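PDB 2D4E: 5-carboxymethyl-2-hydroxymuconate semialdehyde dehydrogenase from Thermus thermophilus, which probably oxidises 5-carboxymethyl-2-hydroxymuconate semialdehyde to the corresponding acid, using nicotinamide-adenine-dinucleotide as cofactor. Local coordinates for residues C[36-45]-C[57-68]; C[111-119]-C[337-348]. One frame throughout, in Å; residues are numbered along the deposited sequence.

In the fold
In this aldehyde dehydrogenase fold the chemistry of a contact shifts with depth. Contact 1, its centre about 24 Å from that of the chain, is partly buried: it zips the beta hairpin of strands 43-48 and 53-59 and ties the turn before it to helix 63-80, largely through backbone bonds and charged side chains at the surface. Contact 2 is buried, its centre about 18 Å from the chain's, and joins the junction of helices 103-114 and 118-136 to a loop 218 residues later, mainly through apolar packing and bonds to backbone carbonyls. They share no helix or strand and do not touch, yet S46 and L47 of the hairpin bind the same sodium ion as D113 of contact 2.

Contact 1. Residues C[36-45]-C[57-68]; sequences VPSESGETFP and VAARGGEREVDR
E65 OE1 is gripped by two donors: the backbone N of E39, met at 2.7 Å nearly along the carboxylate's C-O axis, and a water that also receives the N-H of S40. E65's other oxygen, OE2, accepts from G62 N at the helix N-cap, so one carboxylate, bent round at chi2 (72°), ties the 38-41 type I turn to the start of helix 63-80. Alongside, S38 OG donates to R60 O (2.8 Å) from above the carbonyl plane, and H29 is a further partner of this hydroxyl. E39 reaches out, extended beyond CG, to form a salt-bridge network: its OE2 meets R64 NH1 at 3.2 Å, while OE1 makes a weak bond to R68 NH1. Farther along, the antiparallel hairpin is closed by the reciprocal F44–A58 backbone pair and by R60 N to E42 O. CG of F44 sits between the backbone N and carbonyl carbon (chi1 68°), laying one ring face under A58 CB, a CH-pi contact 4.1 Å from the centroid; F228 meets the same ring. R60 is salt-bridged mainly to E231. Directed bonds from the buried E65 and S38 thus fix a largely exposed turn, whereas the E39 charges probably add looser attraction.

Contact 2. Residues C[111-119]-C[337-348]; sequences CLDAGQVLR and PLDPETEVGPLI. With NA (sodium ion), chain I.
R119 and T342 form the main side-chain polar link here. The guanidinium grips one backbone oxygen end-on, NH2 to T342 O at 3.0 Å and NH1 to the same atom at 3.2 Å, with the carbonyl oxygen only 5° out of the guanidinium plane. With chi1 at 65° the R119 chain leaves CB over its own backbone, then runs straight to NE and brings the guanidinium to the loop; V117 CG2 lies over one face, offset toward the rim. A leucine in place of R119 would probably leave T342 O without both of these donors and the 339-342 turn less firmly tied to helix 118-136. A second polar link is purely backbone: L118 N donates to P337 O at 3.1 Å, nearly straight at 173°. G115, with positive phi after the helix, has its carbonyl oxygen packed against P337 CG and P346 CD, and N301 donates to that oxygen.

Apolar contacts fill in between. C111 SG touches both P337 CB (3.6 Å) and L338 CD2, a methyl that also meets L118 CD2, while L338 CD1 reaches L112 CD2. V117 CG1 packs on T342 CG2. At the far end, I348 CD1 sits 3.7 Å from A114 CA and equally close to D113 O.

The third kind of interaction is metal ligation. D113 binds sodium through its backbone O (2.4 Å) and OD1 (2.5 Å), and a bound water links the ion to I348 O. The C-terminal turn of helix 103-114 thus carries D113 into a six-ligand sodium site, completed by S46 OG and the backbone oxygens of L47 and W200.

Contact 1. Residues C[36-45]-C[57-68]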
loop_
_atom_site.group_PDB
_atom_site.type_symbol
_atom_site.label_atom_id
_atom_site.label_comp_id
_atom_site.label_asym_id
_atom_site.label_seq_id
_atom_site.Cartn_x
_atom_site.Cartn_y
_atom_site.Cartn_z
ATOM N N VAL C 36 -40.886 -11.727 -12.716
ATOM C CA VAL C 36 -41.554 -12.797 -13.439
ATOM C C VAL C 36 -41.599 -14.083 -12.629
ATOM O O VAL C 36 -40.755 -14.314 -11.762
ATOM C CB VAL C 36 -40.837 -13.115 -14.770
ATOM C CG1 VAL C 36 -40.755 -11.865 -15.640
ATOM C CG2 VAL C 36 -39.447 -13.676 -14.485
ATOM N N PRO C 37 -42.596 -14.939 -12.904
ATOM C CA PRO C 37 -42.747 -16.214 -12.205
ATOM C C PRO C 37 -41.897 -17.231 -12.947
ATOM O O PRO C 37 -41.273 -16.901 -13.954
ATOM C CB PRO C 37 -44.226 -16.511 -12.370
ATOM C CG PRO C 37 -44.461 -16.053 -13.781
ATOM C CD PRO C 37 -43.738 -14.708 -13.812
ATOM N N SER C 38 -41.865 -18.460 -12.453
ATOM C CA SER C 38 -41.116 -19.501 -13.136
ATOM C C SER C 38 -41.974 -19.875 -14.343
ATOM O O SER C 38 -43.191 -19.695 -14.314
ATOM C CB SER C 38 -40.937 -20.709 -12.222
ATOM O OG SER C 38 -40.267 -20.336 -11.034
ATOM N N GLU C 39 -41.353 -20.381 -15.405
ATOM C CA GLU C 39 -42.112 -20.753 -16.593
ATOM C C GLU C 39 -43.104 -21.867 -16.280
ATOM O O GLU C 39 -44.159 -21.961 -16.905
ATOM C CB GLU C 39 -41.167 -21.181 -17.719
ATOM C CG GLU C 39 -40.235 -20.064 -18.184
ATOM C CD GLU C 39 -39.305 -20.484 -19.313
ATOM O OE1 GLU C 39 -38.376 -19.708 -19.628
ATOM O OE2 GLU C 39 -39.502 -21.578 -19.887
ATOM N N SER C 40 -42.772 -22.700 -15.297
ATOM C CA SER C 40 -43.635 -23.808 -14.902
ATOM C C SER C 40 -44.809 -23.331 -14.043
ATOM O O SER C 40 -45.768 -24.071 -13.826
ATOM C CB SER C 40 -42.833 -24.851 -14.117
ATOM O OG SER C 40 -42.523 -24.381 -12.814
ATOM N N GLY C 41 -44.725 -22.097 -13.554
ATOM C CA GLY C 41 -45.782 -21.557 -12.718
ATOM C C GLY C 41 -45.699 -22.065 -11.286
ATOM O O GLY C 41 -46.452 -21.633 -10.415
ATOM N N GLU C 42 -44.776 -22.985 -11.046
ATOM C CA GLU C 42 -44.592 -23.567 -9.725
ATOM C C GLU C 42 -44.088 -22.577 -8.679
ATOM O O GLU C 42 -43.366 -21.625 -8.990
ATOM C CB GLU C 42 -43.621 -24.745 -9.803
ATOM C CG GLU C 42 -44.210 -25.997 -10.426
ATOM C CD GLU C 42 -43.230 -27.158 -10.435
ATOM O OE1 GLU C 42 -42.587 -27.404 -9.389
ATOM O OE2 GLU C 42 -43.109 -27.830 -11.482
ATOM N N THR C 43 -44.483 -22.814 -7.433
ATOM C CA THR C 43 -44.062 -21.978 -6.319
ATOM C C THR C 43 -43.796 -22.880 -5.120
ATOM O O THR C 43 -44.117 -24.068 -5.141
ATOM C CB THR C 43 -45.154 -20.953 -5.913
ATOM O OG1 THR C 43 -46.325 -21.649 -5.476
ATOM C CG2 THR C 43 -45.512 -20.044 -7.079
ATOM N N PHE C 44 -43.189 -22.315 -4.083
ATOM C CA PHE C 44 -42.914 -23.057 -2.863
ATOM C C PHE C 44 -43.227 -22.121 -1.700
ATOM O O PHE C 44 -43.027 -20.910 -1.787
ATOM C CB PHE C 44 -41.456 -23.545 -2.833
ATOM C CG PHE C 44 -40.433 -22.445 -2.706
ATOM C CD1 PHE C 44 -40.001 -22.018 -1.452
ATOM C CD2 PHE C 44 -39.888 -21.851 -3.842
ATOM C CE1 PHE C 44 -39.040 -21.018 -1.331
ATOM C CE2 PHE C 44 -38.925 -20.849 -3.731
ATOM C CZ PHE C 44 -38.499 -20.433 -2.473
ATOM N N PRO C 45 -43.745 -22.670 -0.599
ATOM C CA PRO C 45 -44.080 -21.830 0.551
ATOM C C PRO C 45 -42.930 -21.561 1.508
ATOM O O PRO C 45 -41.934 -22.287 1.530
ATOM C CB PRO C 45 -45.181 -22.624 1.226
ATOM C CG PRO C 45 -44.657 -24.041 1.077
ATOM C CD PRO C 45 -44.125 -24.077 -0.358
ATOM N N VAL C 57 -45.779 -17.382 -0.656
ATOM C CA VAL C 57 -45.074 -18.276 -1.558
ATOM C C VAL C 57 -44.087 -17.529 -2.445
ATOM O O VAL C 57 -44.220 -16.328 -2.667
ATOM C CB VAL C 57 -46.081 -19.055 -2.452
ATOM C CG1 VAL C 57 -47.088 -19.795 -1.574
ATOM C CG2 VAL C 57 -46.808 -18.099 -3.388
ATOM N N ALA C 58 -43.090 -18.250 -2.946
ATOM C CA ALA C 58 -42.087 -17.667 -3.822
ATOM C C ALA C 58 -41.950 -18.552 -5.054
ATOM O O ALA C 58 -42.082 -19.773 -4.962
ATOM C CB ALA C 58 -40.748 -17.567 -3.091
ATOM N N ALA C 59 -41.686 -17.934 -6.205
ATOM C CA ALA C 59 -41.525 -18.675 -7.456
ATOM C C ALA C 59 -40.417 -19.722 -7.333
ATOM O O ALA C 59 -39.334 -19.440 -6.811
ATOM C CB ALA C 59 -41.213 -17.712 -8.594
ATOM N N ARG C 60 -40.688 -20.929 -7.816
ATOM C CA ARG C 60 -39.714 -22.008 -7.749
ATOM C C ARG C 60 -38.867 -22.026 -9.013
ATOM O O ARG C 60 -39.211 -22.682 -9.993
ATOM C CB ARG C 60 -40.431 -23.348 -7.571
ATOM C CG ARG C 60 -39.504 -24.533 -7.370
ATOM C CD ARG C 60 -40.285 -25.764 -6.954
ATOM N NE ARG C 60 -39.425 -26.933 -6.802
ATOM C CZ ARG C 60 -39.843 -28.114 -6.359
ATOM N NH1 ARG C 60 -41.113 -28.287 -6.020
ATOM N NH2 ARG C 60 -38.993 -29.126 -6.257
ATOM N N GLY C 61 -37.754 -21.301 -8.973
ATOM C CA GLY C 61 -36.871 -21.213 -10.125
ATOM C C GLY C 61 -36.024 -22.437 -10.404
ATOM O O GLY C 61 -35.615 -23.151 -9.487
ATOM N N GLY C 62 -35.761 -22.671 -11.686
ATOM C CA GLY C 62 -34.957 -23.808 -12.099
ATOM C C GLY C 62 -33.946 -23.408 -13.158
ATOM O O GLY C 62 -33.665 -22.222 -13.333
ATOM N N GLU C 63 -33.408 -24.397 -13.870
ATOM C CA GLU C 63 -32.417 -24.168 -14.917
ATOM C C GLU C 63 -32.800 -23.085 -15.908
ATOM O O GLU C 63 -31.959 -22.293 -16.318
ATOM C CB GLU C 63 -32.161 -25.456 -15.699
ATOM C CG GLU C 63 -31.648 -26.613 -14.867
ATOM C CD GLU C 63 -31.376 -27.853 -15.706
ATOM O OE1 GLU C 63 -31.030 -28.903 -15.122
ATOM O OE2 GLU C 63 -31.506 -27.776 -16.949
ATOM N N ARG C 64 -34.068 -23.064 -16.304
ATOM C CA ARG C 64 -34.557 -22.084 -17.269
ATOM C C ARG C 64 -34.542 -20.651 -16.759
ATOM O O ARG C 64 -34.163 -19.730 -17.482
ATOM C CB ARG C 64 -35.974 -22.450 -17.719
ATOM C CG ARG C 64 -36.013 -23.440 -18.862
ATOM C CD ARG C 64 -37.440 -23.763 -19.267
ATOM N NE ARG C 64 -37.491 -24.298 -20.624
ATOM C CZ ARG C 64 -37.227 -23.588 -21.717
ATOM N NH1 ARG C 64 -36.906 -22.302 -21.621
ATOM N NH2 ARG C 64 -37.294 -24.160 -22.912
ATOM N N GLU C 65 -34.966 -20.453 -15.519
ATOM C CA GLU C 65 -34.974 -19.111 -14.958
ATOM C C GLU C 65 -33.527 -18.666 -14.740
ATOM O O GLU C 65 -33.164 -17.511 -14.998
ATOM C CB GLU C 65 -35.770 -19.089 -13.645
ATOM C CG GLU C 65 -37.283 -19.288 -13.836
ATOM C CD GLU C 65 -37.671 -20.713 -14.226
ATOM O OE1 GLU C 65 -38.741 -20.881 -14.853
ATOM O OE2 GLU C 65 -36.921 -21.664 -13.894
ATOM N N VAL C 66 -32.692 -19.596 -14.290
ATOM C CA VAL C 66 -31.288 -19.287 -14.064
ATOM C C VAL C 66 -30.612 -18.928 -15.388
ATOM O O VAL C 66 -29.829 -17.977 -15.455
ATOM C CB VAL C 66 -30.554 -20.479 -13.408
ATOM C CG1 VAL C 66 -29.037 -20.237 -13.398
ATOM C CG2 VAL C 66 -31.059 -20.659 -11.986
ATOM N N ASP C 67 -30.923 -19.676 -16.445
ATOM C CA ASP C 67 -30.325 -19.409 -17.751
ATOM C C ASP C 67 -30.670 -17.993 -18.222
ATOM O O ASP C 67 -29.807 -17.259 -18.695
ATOM C CB ASP C 67 -30.795 -20.454 -18.771
ATOM C CG ASP C 67 -30.170 -20.258 -20.141
ATOM O OD1 ASP C 67 -28.930 -20.168 -20.234
ATOM O OD2 ASP C 67 -30.919 -20.195 -21.133
ATOM N N ARG C 68 -31.933 -17.601 -18.072
ATOM C CA ARG C 68 -32.362 -16.268 -18.470
ATOM C C ARG C 68 -31.676 -15.186 -17.631
ATOM O O ARG C 68 -31.285 -14.144 -18.153
ATOM C CB ARG C 68 -33.884 -16.148 -18.347
ATOM C CG ARG C 68 -34.655 -16.901 -19.423
ATOM C CD ARG C 68 -36.120 -17.103 -19.030
ATOM N NE ARG C 68 -36.818 -15.838 -18.803
ATOM C CZ ARG C 68 -38.038 -15.738 -18.276
ATOM N NH1 ARG C 68 -38.705 -16.829 -17.916
ATOM N NH2 ARG C 68 -38.590 -14.544 -18.106
HETATM O O HOH W 1 -41.354 -16.530 -16.553
HETATM O O HOH W 2 -39.874 -23.375 -14.999
HETATM O O HOH W 3 -39.637 -24.803 -12.022
HETATM O O HOH W 4 -43.191 -26.363 -4.584
#

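Contact 2. Residues C[111-119]-C[337-348]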
loop_
_atom_site.group_PDB
_atom_site.type_symbol
_atom_site.label_atom_id
_atom_site.label_comp_id
_atom_site.label_asym_id
_atom_site.label_seq_id
_atom_site.Cartn_x
_atom_site.Cartn_y
_atom_site.Cartn_z
ATOM N N CYS C 111 -38.178 -10.180 9.646
ATOM C CA CYS C 111 -38.498 -10.635 10.991
ATOM C C CYS C 111 -39.523 -11.771 10.910
ATOM O O CYS C 111 -39.330 -12.846 11.481
ATOM C CB CYS C 111 -39.062 -9.473 11.807
ATOM S SG CYS C 111 -39.670 -9.947 13.429
ATOM N N LEU C 112 -40.608 -11.526 10.183
ATOM C CA LEU C 112 -41.660 -12.521 10.016
ATOM C C LEU C 112 -41.162 -13.798 9.350
ATOM O O LEU C 112 -41.542 -14.902 9.735
ATOM C CB LEU C 112 -42.795 -11.950 9.159
ATOM C CG LEU C 112 -43.631 -10.795 9.710
ATOM C CD1 LEU C 112 -44.689 -10.406 8.686
ATOM C CD2 LEU C 112 -44.291 -11.218 11.012
ATOM N N ASP C 113 -40.310 -13.625 8.345
ATOM C CA ASP C 113 -39.766 -14.713 7.540
ATOM C C ASP C 113 -38.650 -15.535 8.192
ATOM O O ASP C 113 -38.611 -16.756 8.040
ATOM C CB ASP C 113 -39.268 -14.111 6.213
ATOM C CG ASP C 113 -39.242 -15.110 5.062
ATOM O OD1 ASP C 113 -39.768 -16.232 5.209
ATOM O OD2 ASP C 113 -38.702 -14.753 3.987
ATOM N N ALA C 114 -37.756 -14.876 8.928
ATOM C CA ALA C 114 -36.622 -15.572 9.534
ATOM C C ALA C 114 -36.591 -15.713 11.057
ATOM O O ALA C 114 -35.655 -16.300 11.599
ATOM C CB ALA C 114 -35.320 -14.943 9.045
ATOM N N GLY C 115 -37.588 -15.161 11.745
ATOM C CA GLY C 115 -37.658 -15.309 13.193
ATOM C C GLY C 115 -36.778 -14.529 14.160
ATOM O O GLY C 115 -36.807 -14.818 15.360
ATOM N N GLN C 116 -35.998 -13.559 13.688
ATOM C CA GLN C 116 -35.162 -12.789 14.607
ATOM C C GLN C 116 -35.998 -11.672 15.233
ATOM O O GLN C 116 -36.980 -11.226 14.644
ATOM C CB GLN C 116 -33.956 -12.180 13.875
ATOM C CG GLN C 116 -32.949 -13.190 13.306
ATOM C CD GLN C 116 -32.330 -14.095 14.369
ATOM O OE1 GLN C 116 -32.092 -13.673 15.498
ATOM N NE2 GLN C 116 -32.045 -15.338 13.994
ATOM N N VAL C 117 -35.615 -11.218 16.422
ATOM C CA VAL C 117 -36.361 -10.152 17.083
ATOM C C VAL C 117 -36.333 -8.894 16.220
ATOM O O VAL C 117 -35.285 -8.505 15.707
ATOM C CB VAL C 117 -35.792 -9.845 18.482
ATOM C CG1 VAL C 117 -35.917 -11.075 19.366
ATOM C CG2 VAL C 117 -34.353 -9.426 18.375
ATOM N N LEU C 118 -37.491 -8.258 16.075
ATOM C CA LEU C 118 -37.628 -7.078 15.229
ATOM C C LEU C 118 -36.563 -5.997 15.364
ATOM O O LEU C 118 -36.016 -5.547 14.356
ATOM C CB LEU C 118 -39.021 -6.458 15.403
ATOM C CG LEU C 118 -39.413 -5.396 14.362
ATOM C CD1 LEU C 118 -39.284 -5.969 12.941
ATOM C CD2 LEU C 118 -40.846 -4.927 14.618
ATOM N N ARG C 119 -36.255 -5.572 16.584
ATOM C CA ARG C 119 -35.244 -4.524 16.753
ATOM C C ARG C 119 -33.878 -4.925 16.180
ATOM O O ARG C 119 -33.171 -4.094 15.605
ATOM C CB ARG C 119 -35.101 -4.129 18.232
ATOM C CG ARG C 119 -34.579 -5.231 19.148
ATOM C CD ARG C 119 -34.476 -4.730 20.586
ATOM N NE ARG C 119 -33.980 -5.760 21.493
ATOM C CZ ARG C 119 -34.686 -6.815 21.894
ATOM N NH1 ARG C 119 -35.938 -6.982 21.481
ATOM N NH2 ARG C 119 -34.141 -7.698 22.720
ATOM N N PRO C 337 -40.964 -12.867 18.156
ATOM C CA PRO C 337 -40.070 -11.889 17.522
ATOM C C PRO C 337 -40.591 -10.454 17.574
ATOM O O PRO C 337 -39.806 -9.512 17.651
ATOM C CB PRO C 337 -39.957 -12.403 16.084
ATOM C CG PRO C 337 -40.123 -13.877 16.236
ATOM C CD PRO C 337 -41.269 -13.969 17.228
ATOM N N LEU C 338 -41.910 -10.294 17.526
ATOM C CA LEU C 338 -42.527 -8.969 17.552
ATOM C C LEU C 338 -42.760 -8.405 18.954
ATOM O O LEU C 338 -43.278 -7.296 19.101
ATOM C CB LEU C 338 -43.849 -9.002 16.780
ATOM C CG LEU C 338 -43.709 -9.357 15.293
ATOM C CD1 LEU C 338 -45.088 -9.518 14.648
ATOM C CD2 LEU C 338 -42.919 -8.270 14.588
ATOM N N ASP C 339 -42.378 -9.164 19.977
ATOM C CA ASP C 339 -42.524 -8.727 21.366
ATOM C C ASP C 339 -41.238 -8.026 21.817
ATOM O O ASP C 339 -40.182 -8.648 21.912
ATOM C CB ASP C 339 -42.814 -9.939 22.261
ATOM C CG ASP C 339 -42.939 -9.578 23.739
ATOM O OD1 ASP C 339 -43.276 -10.482 24.533
ATOM O OD2 ASP C 339 -42.697 -8.408 24.116
ATOM N N PRO C 340 -41.308 -6.714 22.098
ATOM C CA PRO C 340 -40.106 -5.988 22.533
ATOM C C PRO C 340 -39.368 -6.566 23.744
ATOM O O PRO C 340 -38.206 -6.232 23.979
ATOM C CB PRO C 340 -40.621 -4.561 22.770
ATOM C CG PRO C 340 -42.099 -4.742 22.999
ATOM C CD PRO C 340 -42.463 -5.807 22.004
ATOM N N GLU C 341 -40.028 -7.441 24.497
ATOM C CA GLU C 341 -39.408 -8.050 25.675
ATOM C C GLU C 341 -38.592 -9.299 25.344
ATOM O O GLU C 341 -37.784 -9.748 26.155
ATOM C CB GLU C 341 -40.479 -8.421 26.704
ATOM C CG GLU C 341 -41.164 -7.227 27.326
ATOM C CD GLU C 341 -40.188 -6.345 28.072
ATOM O OE1 GLU C 341 -39.649 -6.803 29.106
ATOM O OE2 GLU C 341 -39.956 -5.201 27.617
ATOM N N THR C 342 -38.808 -9.852 24.155
ATOM C CA THR C 342 -38.116 -11.061 23.719
ATOM C C THR C 342 -36.617 -10.871 23.497
ATOM O O THR C 342 -36.188 -9.854 22.954
ATOM C CB THR C 342 -38.721 -11.585 22.403
ATOM O OG1 THR C 342 -40.116 -11.859 22.591
ATOM C CG2 THR C 342 -37.997 -12.855 21.948
ATOM N N GLU C 343 -35.824 -11.856 23.917
ATOM C CA GLU C 343 -34.379 -11.805 23.721
ATOM C C GLU C 343 -33.999 -12.932 22.770
ATOM O O GLU C 343 -33.113 -12.780 21.927
ATOM C CB GLU C 343 -33.634 -11.957 25.051
ATOM C CG GLU C 343 -33.855 -10.792 26.011
ATOM C CD GLU C 343 -33.110 -10.964 27.318
ATOM O OE1 GLU C 343 -32.141 -10.213 27.560
ATOM O OE2 GLU C 343 -33.488 -11.858 28.101
ATOM N N VAL C 344 -34.676 -14.066 22.912
ATOM C CA VAL C 344 -34.438 -15.215 22.049
ATOM C C VAL C 344 -35.753 -15.649 21.412
ATOM O O VAL C 344 -36.732 -15.937 22.104
ATOM C CB VAL C 344 -33.823 -16.407 22.831
ATOM C CG1 VAL C 344 -33.955 -17.695 22.025
ATOM C CG2 VAL C 344 -32.355 -16.134 23.111
ATOM N N GLY C 345 -35.764 -15.673 20.083
ATOM C CA GLY C 345 -36.948 -16.070 19.349
ATOM C C GLY C 345 -36.867 -17.514 18.890
ATOM O O GLY C 345 -36.045 -18.279 19.392
ATOM N N PRO C 346 -37.711 -17.913 17.928
ATOM C CA PRO C 346 -37.738 -19.277 17.402
ATOM C C PRO C 346 -36.716 -19.520 16.296
ATOM O O PRO C 346 -36.260 -18.581 15.638
ATOM C CB PRO C 346 -39.155 -19.403 16.884
ATOM C CG PRO C 346 -39.375 -18.041 16.285
ATOM C CD PRO C 346 -38.782 -17.099 17.323
ATOM N N LEU C 347 -36.368 -20.787 16.101
ATOM C CA LEU C 347 -35.431 -21.162 15.062
ATOM C C LEU C 347 -36.163 -21.093 13.729
ATOM O O LEU C 347 -37.399 -21.115 13.678
ATOM C CB LEU C 347 -34.871 -22.563 15.320
ATOM C CG LEU C 347 -34.158 -22.681 16.670
ATOM C CD1 LEU C 347 -33.484 -24.032 16.788
ATOM C CD2 LEU C 347 -33.120 -21.561 16.798
ATOM N N ILE C 348 -35.386 -21.012 12.658
ATOM C CA ILE C 348 -35.900 -20.864 11.306
ATOM C C ILE C 348 -36.957 -21.829 10.774
ATOM O O ILE C 348 -37.921 -21.405 10.133
ATOM C CB ILE C 348 -34.723 -20.852 10.297
ATOM C CG1 ILE C 348 -35.226 -20.476 8.901
ATOM C CG2 ILE C 348 -34.033 -22.207 10.286
ATOM C CD1 ILE C 348 -35.806 -19.067 8.826
HETATM NA NA NA I . -39.539 -18.300 6.528
HETATM O O HOH W 5 -38.909 -20.545 7.326
#